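Local coordinates for uncharacterized protein (PDB 5BMT) that is of unknown function but probably belongs to a lipoprotein family, combining an OB-fold domain with a part of immunoglobulin-like fold, at residues P124-V129 with L161-R166; T24-L29 with A37-D42; E146-D151 with V156-L161. One frame throughout, in Å; residues are numbered along the deposited sequence.

Contact 1: P124-V129 with L161-R166; sequences PTFTSV and LRAQKR
Pro124 and Leu161 meet with crossed side chains, and two residues further along each strand Phe126 points the rim of its ring at Ala163. The first pair is the tighter one. The pyrrolidine ring of Pro124 offers its CB and CG to a single methyl of the leucine: Pro124 CB lies 3.8 Å from Leu161 CD2, and Pro124 CG lies 4.0 Å from that same Leu161 CD2. Leu161 CG lies anti to the backbone N (chi1 -178°), which carries the branch out from the strand, and the turn about the next bond (chi2 65°) puts CD2, not CD1, against the proline.

In the second pair the geometry differs. The CB bond of Phe126 does not aim at the other segment, but the ring swings its far end over, and Ala163 CB sits at the ring edge, near its plane, 4.3 Å from Phe126 CZ. This is an edge contact with a methyl, so neither face of the phenylalanine is used by these two segments.

The backbones also separate along the pair: the CA atoms of Pro124 and Leu161 are 8.0 Å apart, whereas those of Phe126 and Ala163 are 10.3 Å apart. The longer phenylalanine side chain spans the wider interval to the short alanine. Tyr137 of strand 134-140 touches all four residues and Val208 adds to the Leu161 side, while Arg162, facing the other way, forms a salt bridge with Glu101.

No hydrogen bond joins the segments; the backbone partners of Pro124 and Phe126 lie on strand 173-184. Strands 118-126 and 153-167 therefore face each other through side chains, consistent with the packed layers of an immunoglobulin-like fold. Buried, small in area and wholly apolar, the contact implies cohesion by dispersion and exclusion of water, without polar directionality.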
# COMPACT_ATOMS: atom_id res chain seq x y z
N PRO A 124 -0.78 -8.41 -1.62
CA PRO A 124 -0.32 -9.81 -1.74
C PRO A 124 -1.45 -10.63 -2.34
O PRO A 124 -2.64 -10.44 -1.97
CB PRO A 124 -0.01 -10.24 -0.31
CG PRO A 124 -0.72 -9.27 0.57
CD PRO A 124 -0.87 -7.99 -0.20
N THR A 125 -1.09 -11.51 -3.28
CA THR A 125 -2.03 -12.39 -3.97
C THR A 125 -1.63 -13.82 -3.68
O THR A 125 -0.44 -14.08 -3.48
CB THR A 125 -2.03 -12.05 -5.46
OG1 THR A 125 -2.15 -10.64 -5.61
CG2 THR A 125 -3.14 -12.75 -6.23
N PHE A 126 -2.62 -14.73 -3.64
CA PHE A 126 -2.40 -16.13 -3.36
C PHE A 126 -3.05 -17.00 -4.39
O PHE A 126 -4.22 -16.77 -4.74
CB PHE A 126 -2.97 -16.48 -1.98
CG PHE A 126 -2.34 -15.69 -0.86
CD1 PHE A 126 -2.83 -14.43 -0.53
CD2 PHE A 126 -1.21 -16.16 -0.21
CE1 PHE A 126 -2.21 -13.68 0.47
CE2 PHE A 126 -0.58 -15.40 0.78
CZ PHE A 126 -1.08 -14.14 1.08
N THR A 127 -2.36 -18.09 -4.78
CA THR A 127 -2.93 -19.10 -5.68
C THR A 127 -4.27 -19.57 -5.11
O THR A 127 -5.26 -19.62 -5.83
CB THR A 127 -1.94 -20.25 -5.88
OG1 THR A 127 -0.73 -19.73 -6.43
CG2 THR A 127 -2.50 -21.37 -6.76
N SER A 128 -4.28 -19.91 -3.81
CA SER A 128 -5.49 -20.33 -3.13
C SER A 128 -5.42 -19.99 -1.67
O SER A 128 -4.34 -19.94 -1.08
CB SER A 128 -5.76 -21.82 -3.30
OG SER A 128 -4.81 -22.64 -2.65
N VAL A 129 -6.59 -19.69 -1.11
CA VAL A 129 -6.79 -19.51 0.33
C VAL A 129 -8.09 -20.18 0.70
O VAL A 129 -8.92 -20.47 -0.18
CB VAL A 129 -6.81 -18.03 0.81
CG1 VAL A 129 -5.52 -17.28 0.46
CG2 VAL A 129 -8.04 -17.28 0.28
N LEU A 161 8.24 -9.02 0.75
CA LEU A 161 6.99 -9.28 1.46
C LEU A 161 6.86 -10.77 1.69
O LEU A 161 6.96 -11.56 0.73
CB LEU A 161 5.76 -8.77 0.71
CG LEU A 161 4.42 -8.97 1.45
CD1 LEU A 161 4.34 -8.15 2.73
CD2 LEU A 161 3.26 -8.60 0.55
N ARG A 162 6.70 -11.15 2.97
CA ARG A 162 6.46 -12.53 3.33
C ARG A 162 5.22 -12.63 4.21
O ARG A 162 4.81 -11.64 4.83
CB ARG A 162 7.70 -13.15 3.99
CG ARG A 162 8.79 -13.23 2.90
CD ARG A 162 10.17 -13.55 3.37
NE ARG A 162 10.27 -14.95 3.76
CZ ARG A 162 11.41 -15.53 4.14
NH1 ARG A 162 12.54 -14.85 4.12
NH2 ARG A 162 11.42 -16.80 4.50
N ALA A 163 4.59 -13.79 4.19
CA ALA A 163 3.33 -14.02 4.90
C ALA A 163 3.36 -15.26 5.75
O ALA A 163 3.96 -16.26 5.33
CB ALA A 163 2.20 -14.17 3.89
N GLN A 164 2.64 -15.21 6.86
CA GLN A 164 2.43 -16.38 7.72
C GLN A 164 0.95 -16.60 7.89
O GLN A 164 0.21 -15.62 8.07
CB GLN A 164 3.08 -16.22 9.11
CG GLN A 164 4.60 -16.17 9.09
CD GLN A 164 5.13 -15.80 10.46
OE1 GLN A 164 4.99 -14.66 10.91
NE2 GLN A 164 5.73 -16.76 11.15
N LYS A 165 0.50 -17.86 7.86
CA LYS A 165 -0.91 -18.15 8.12
C LYS A 165 -1.16 -18.03 9.63
O LYS A 165 -0.39 -18.62 10.41
CB LYS A 165 -1.30 -19.55 7.60
CG LYS A 165 -2.82 -19.74 7.46
CD LYS A 165 -3.21 -21.21 7.18
CE LYS A 165 -2.66 -21.77 5.90
NZ LYS A 165 -3.13 -23.17 5.69
N ARG A 166 -2.20 -17.27 10.03
CA ARG A 166 -2.52 -17.14 11.46
C ARG A 166 -3.81 -17.88 11.81
O ARG A 166 -3.92 -18.37 12.94
CB ARG A 166 -2.60 -15.67 11.89
CG ARG A 166 -1.29 -14.89 11.67
CD ARG A 166 -0.13 -15.26 12.61
NE ARG A 166 -0.39 -14.94 14.01
CZ ARG A 166 -0.17 -13.76 14.58
NH1 ARG A 166 0.36 -12.77 13.87
NH2 ARG A 166 -0.42 -13.58 15.87

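Contact 2: T24-L29 with A37-D42. With EDO (1,2-ethanediol), chain F.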
# COMPACT_ATOMS: atom_id res chain seq x y z
N THR A 24 -11.73 16.14 8.46
CA THR A 24 -11.31 14.79 8.06
C THR A 24 -11.56 14.62 6.57
O THR A 24 -12.72 14.74 6.12
CB THR A 24 -12.07 13.71 8.85
OG1 THR A 24 -11.70 13.84 10.23
CG2 THR A 24 -11.73 12.28 8.36
N LEU A 25 -10.50 14.34 5.84
CA LEU A 25 -10.55 14.10 4.39
C LEU A 25 -10.04 12.72 4.07
O LEU A 25 -9.44 12.02 4.91
CB LEU A 25 -9.61 15.13 3.69
CG LEU A 25 -9.91 16.63 3.89
CD1 LEU A 25 -8.91 17.48 3.11
CD2 LEU A 25 -11.32 16.97 3.43
N ILE A 26 -10.31 12.29 2.82
CA ILE A 26 -9.69 11.09 2.31
C ILE A 26 -8.77 11.53 1.16
O ILE A 26 -9.10 12.45 0.38
CB ILE A 26 -10.63 9.93 1.94
CG1 ILE A 26 -11.54 10.30 0.79
CG2 ILE A 26 -11.44 9.50 3.22
CD1 ILE A 26 -12.29 9.05 0.17
N TYR A 27 -7.59 10.90 1.12
CA TYR A 27 -6.55 11.22 0.14
C TYR A 27 -6.38 10.02 -0.77
O TYR A 27 -5.63 9.09 -0.44
CB TYR A 27 -5.24 11.56 0.88
CG TYR A 27 -5.35 12.85 1.67
CD1 TYR A 27 -5.93 12.86 2.94
CD2 TYR A 27 -4.85 14.04 1.16
CE1 TYR A 27 -6.03 14.05 3.67
CE2 TYR A 27 -4.89 15.22 1.91
CZ TYR A 27 -5.48 15.21 3.16
OH TYR A 27 -5.57 16.39 3.87
N PRO A 28 -7.12 9.97 -1.89
CA PRO A 28 -7.05 8.77 -2.75
C PRO A 28 -5.83 8.78 -3.64
O PRO A 28 -5.41 9.85 -4.12
CB PRO A 28 -8.33 8.85 -3.61
CG PRO A 28 -9.18 9.99 -2.96
CD PRO A 28 -8.14 10.92 -2.38
N LEU A 29 -5.29 7.58 -3.91
CA LEU A 29 -4.19 7.48 -4.87
C LEU A 29 -4.68 7.96 -6.26
O LEU A 29 -5.73 7.51 -6.72
CB LEU A 29 -3.76 6.00 -4.95
CG LEU A 29 -2.62 5.68 -5.93
CD1 LEU A 29 -1.31 6.38 -5.51
CD2 LEU A 29 -2.43 4.17 -6.06
N ALA A 37 -18.61 13.43 4.14
CA ALA A 37 -19.18 13.66 5.48
C ALA A 37 -19.49 12.36 6.23
O ALA A 37 -19.20 12.28 7.43
CB ALA A 37 -20.45 14.48 5.37
N THR A 38 -20.01 11.34 5.53
CA THR A 38 -20.31 10.07 6.20
C THR A 38 -19.03 9.43 6.78
O THR A 38 -19.03 9.02 7.95
CB THR A 38 -21.05 9.11 5.26
OG1 THR A 38 -20.28 8.90 4.07
CG2 THR A 38 -22.46 9.60 4.93
N ILE A 39 -17.90 9.44 6.03
CA ILE A 39 -16.66 8.89 6.54
C ILE A 39 -16.11 9.73 7.69
O ILE A 39 -15.64 9.17 8.68
CB ILE A 39 -15.64 8.78 5.37
CG1 ILE A 39 -16.15 7.73 4.34
CG2 ILE A 39 -14.21 8.46 5.88
CD1 ILE A 39 -15.31 7.61 2.97
N ALA A 40 -16.23 11.06 7.59
CA ALA A 40 -15.70 11.95 8.64
C ALA A 40 -16.41 11.75 9.98
O ALA A 40 -15.88 12.17 11.01
CB ALA A 40 -15.86 13.39 8.22
N ASN A 41 -17.62 11.16 9.96
CA ASN A 41 -18.40 10.97 11.19
C ASN A 41 -18.50 9.50 11.58
O ASN A 41 -19.31 9.17 12.44
CB ASN A 41 -19.79 11.59 11.01
CG ASN A 41 -19.73 13.08 11.07
OD1 ASN A 41 -19.59 13.67 12.16
ND2 ASN A 41 -19.79 13.73 9.93
N ASP A 42 -17.69 8.63 10.95
CA ASP A 42 -17.81 7.19 11.20
C ASP A 42 -16.73 6.72 12.15
O ASP A 42 -15.54 6.82 11.82
CB ASP A 42 -17.72 6.46 9.84
CG ASP A 42 -18.04 4.99 9.88
OD1 ASP A 42 -17.86 4.36 10.95
OD2 ASP A 42 -18.40 4.44 8.82
C1 EDO F . -13.71 9.68 11.61
O1 EDO F . -14.30 10.58 12.55
C2 EDO F . -12.19 9.91 11.60
O2 EDO F . -11.70 9.59 12.87
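Thr24 leans against Ala40 at the end of a short helical turn, and its side chain can be traced atom by atom. Its CB is 3.9 Å from Ala40 CB, so the touch begins at the root of the branch. From there CG2 runs anti to the backbone N (chi1, measured to OG1, is -64°) and reaches Ala40 CA at 4.0 Å. The same methyl also approaches a bound 1,2-ethanediol, Thr24 CG2 lying 4.0 Å from its C2. Thr24 OG1, on the other branch, merely brushes this C2 atom.

The diol, probably taken up from the crystallisation liquor, donates from its O1 to Ala40 O at 2.7 Å and is also hydrogen-bonded to Tyr45 O. The turn itself is weakly bonded, and Asn41 reinforces it by folding back: Asn41 ND2 donates to Ala37 O at 2.9 Å with an N-H...O angle of 153°, approaching from 34° outside the carbonyl plane.

Deeper in, Ile26 meets Ile39 through one methyl each, Ile26 CG2 to Ile39 CG2 at 4.0 Å, the two side chains crossing at about a right angle.

Strand 24-28 pairs with strand 10-18, and Ile26 has a backbone bond to Leu34. Helix 37-40 follows strand 34-35 and precedes strand 50-57, the place of the helix between the third and fourth strands of an OB fold, in keeping with the strand order. Ile26 also touches Val16 of strand 10-18 and Ala53 of strand 50-57, so Ile39 brings the helix onto the interior of this curled sheet, with Thr24 and Ala40 nearer its margin.

Contact 3: E146-D151 with V156-L161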
# COMPACT_ATOMS: atom_id res chain seq x y z
N GLU A 146 22.48 -1.61 -2.33
CA GLU A 146 22.68 -0.65 -3.39
C GLU A 146 21.59 -0.93 -4.41
O GLU A 146 21.34 -2.11 -4.70
CB GLU A 146 24.09 -0.75 -3.99
CG GLU A 146 25.14 -0.09 -3.11
CD GLU A 146 24.98 1.39 -2.84
OE1 GLU A 146 24.60 2.14 -3.77
OE2 GLU A 146 25.26 1.81 -1.69
N PRO A 147 20.88 0.10 -4.93
CA PRO A 147 19.83 -0.19 -5.92
C PRO A 147 20.47 -0.68 -7.22
O PRO A 147 21.68 -0.51 -7.43
CB PRO A 147 19.11 1.16 -6.07
CG PRO A 147 20.20 2.18 -5.79
CD PRO A 147 21.03 1.56 -4.70
N GLU A 148 19.69 -1.34 -8.06
CA GLU A 148 20.24 -1.92 -9.29
C GLU A 148 19.33 -1.68 -10.49
O GLU A 148 18.16 -1.35 -10.33
CB GLU A 148 20.47 -3.44 -9.08
CG GLU A 148 19.21 -4.26 -8.89
CD GLU A 148 19.40 -5.71 -8.50
OE1 GLU A 148 20.25 -6.40 -9.11
OE2 GLU A 148 18.64 -6.18 -7.62
N THR A 149 19.87 -1.91 -11.70
CA THR A 149 19.08 -1.76 -12.91
C THR A 149 18.18 -2.98 -13.06
O THR A 149 18.65 -4.12 -12.96
CB THR A 149 19.99 -1.53 -14.13
OG1 THR A 149 20.79 -0.37 -13.89
CG2 THR A 149 19.18 -1.33 -15.42
N VAL A 150 16.87 -2.74 -13.28
CA VAL A 150 15.84 -3.77 -13.46
C VAL A 150 15.02 -3.41 -14.70
O VAL A 150 14.43 -2.34 -14.76
CB VAL A 150 14.91 -3.88 -12.20
CG1 VAL A 150 13.80 -4.90 -12.43
CG2 VAL A 150 15.70 -4.22 -10.94
N ASP A 151 15.01 -4.31 -15.71
CA ASP A 151 14.26 -4.16 -16.97
C ASP A 151 14.38 -2.75 -17.61
O ASP A 151 13.37 -2.17 -18.03
CB ASP A 151 12.78 -4.52 -16.75
CG ASP A 151 12.51 -5.99 -16.48
OD1 ASP A 151 13.32 -6.84 -16.94
OD2 ASP A 151 11.48 -6.31 -15.85
N VAL A 156 16.78 0.70 -8.96
CA VAL A 156 15.56 0.13 -8.37
C VAL A 156 15.92 -0.55 -7.03
O VAL A 156 16.86 -1.37 -6.98
CB VAL A 156 14.94 -0.89 -9.35
CG1 VAL A 156 13.70 -1.55 -8.74
CG2 VAL A 156 14.62 -0.25 -10.70
N TYR A 157 15.18 -0.20 -5.97
CA TYR A 157 15.35 -0.81 -4.65
C TYR A 157 14.42 -1.99 -4.54
O TYR A 157 13.36 -2.00 -5.16
CB TYR A 157 15.01 0.21 -3.54
CG TYR A 157 16.06 1.29 -3.40
CD1 TYR A 157 17.15 1.12 -2.55
CD2 TYR A 157 15.96 2.49 -4.11
CE1 TYR A 157 18.12 2.11 -2.41
CE2 TYR A 157 16.93 3.49 -3.97
CZ TYR A 157 18.00 3.30 -3.12
OH TYR A 157 18.94 4.28 -2.96
N THR A 158 14.80 -2.98 -3.74
CA THR A 158 13.93 -4.14 -3.59
C THR A 158 13.51 -4.31 -2.13
O THR A 158 14.37 -4.34 -1.23
CB THR A 158 14.65 -5.41 -4.10
OG1 THR A 158 14.88 -5.29 -5.50
CG2 THR A 158 13.82 -6.69 -3.87
N LEU A 159 12.19 -4.37 -1.91
CA LEU A 159 11.58 -4.66 -0.62
C LEU A 159 11.14 -6.12 -0.67
O LEU A 159 11.03 -6.68 -1.77
CB LEU A 159 10.38 -3.74 -0.38
CG LEU A 159 10.67 -2.32 0.12
CD1 LEU A 159 11.44 -1.49 -0.90
CD2 LEU A 159 9.37 -1.61 0.46
N CYS A 160 10.93 -6.74 0.48
CA CYS A 160 10.50 -8.13 0.50
C CYS A 160 9.23 -8.29 1.31
O CYS A 160 9.14 -7.79 2.43
CB CYS A 160 11.61 -9.01 1.04
SG CYS A 160 11.13 -10.74 1.20
N LEU A 161 8.24 -9.02 0.75
CA LEU A 161 6.99 -9.28 1.46
C LEU A 161 6.86 -10.77 1.69
O LEU A 161 6.96 -11.56 0.73
CB LEU A 161 5.76 -8.77 0.71
CG LEU A 161 4.42 -8.97 1.45
CD1 LEU A 161 4.34 -8.15 2.73
CD2 LEU A 161 3.26 -8.60 0.55
O HOH W 1 17.19 -3.92 -6.11
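Val156 grips Glu148 through both of its backbone polar groups, the hydrogen-bonded antiparallel pair of this beta hairpin. Val156 N donates to Glu148 O at 2.8 Å (163° at the hydrogen), and Val156 O accepts from Glu148 N at 3.0 Å. The side chain adds an apolar touch: Val156 CB lies 3.8 Å from Val150 CG2, the two valines crossing at about a right angle, with Ile229 of strand 221-233 against both. Within these two segments the bridge is single, and the axis of strand 148-150 lies at 89° to that of 156-161, consistent with their diverging beyond it.

At Tyr157 the contact becomes a CH-pi interaction. Pro147 CB stands 3.7 Å from the centroid of the Tyr157 ring and only 6° off its normal, so the proline covers one face almost at its centre. Pro147 CG sits farther out, 3.6 Å from Tyr157 CZ, so the pyrrolidine runs alongside the ring toward the hydroxyl. That hydroxyl is hydrogen-bonded to Glu196 of helix 186-198, which helps fix the ring's position under the proline.

Thr158 takes part through water. One water lies 2.8 Å from Thr158 OG1 and 2.7 Å from Val156 O, and also meets Glu148 OE2 at 3.1 Å, linking both strands. Thr158 OG1 is in addition hydrogen-bonded to Arg207 NE, and the same arginine makes a long, weak ion pair with Glu148.

The hairpin end is thus held by a mixture: two nearly straight backbone bonds set the register, the proline over the tyrosine face and the crossed valines form the apolar part, and a water-bridged polar side, probably favoured by the arginine's charge, completes the contact where it is partly exposed.

Overall arrangement
Contacts 1 and 3 use the same long strand, 153-167, and share Leu161, yet their centres are 22 Å apart. Contact 3 pairs that strand with its hairpin neighbour by backbone bonds at a partly exposed end, with water and charge nearby; contact 1 is buried and joins it face to face with strand 118-126 through apolar side chains alone. Contact 2 belongs to the separate OB-type sheet, and its nearest atoms are about 13 Å from contact 1. Like contact 1 it lacks hydrogen bonds across its segments, but it sets a helical turn against a strand and is partly buried. Contacts 2 and 3 lie on opposite sides of the chain's centre.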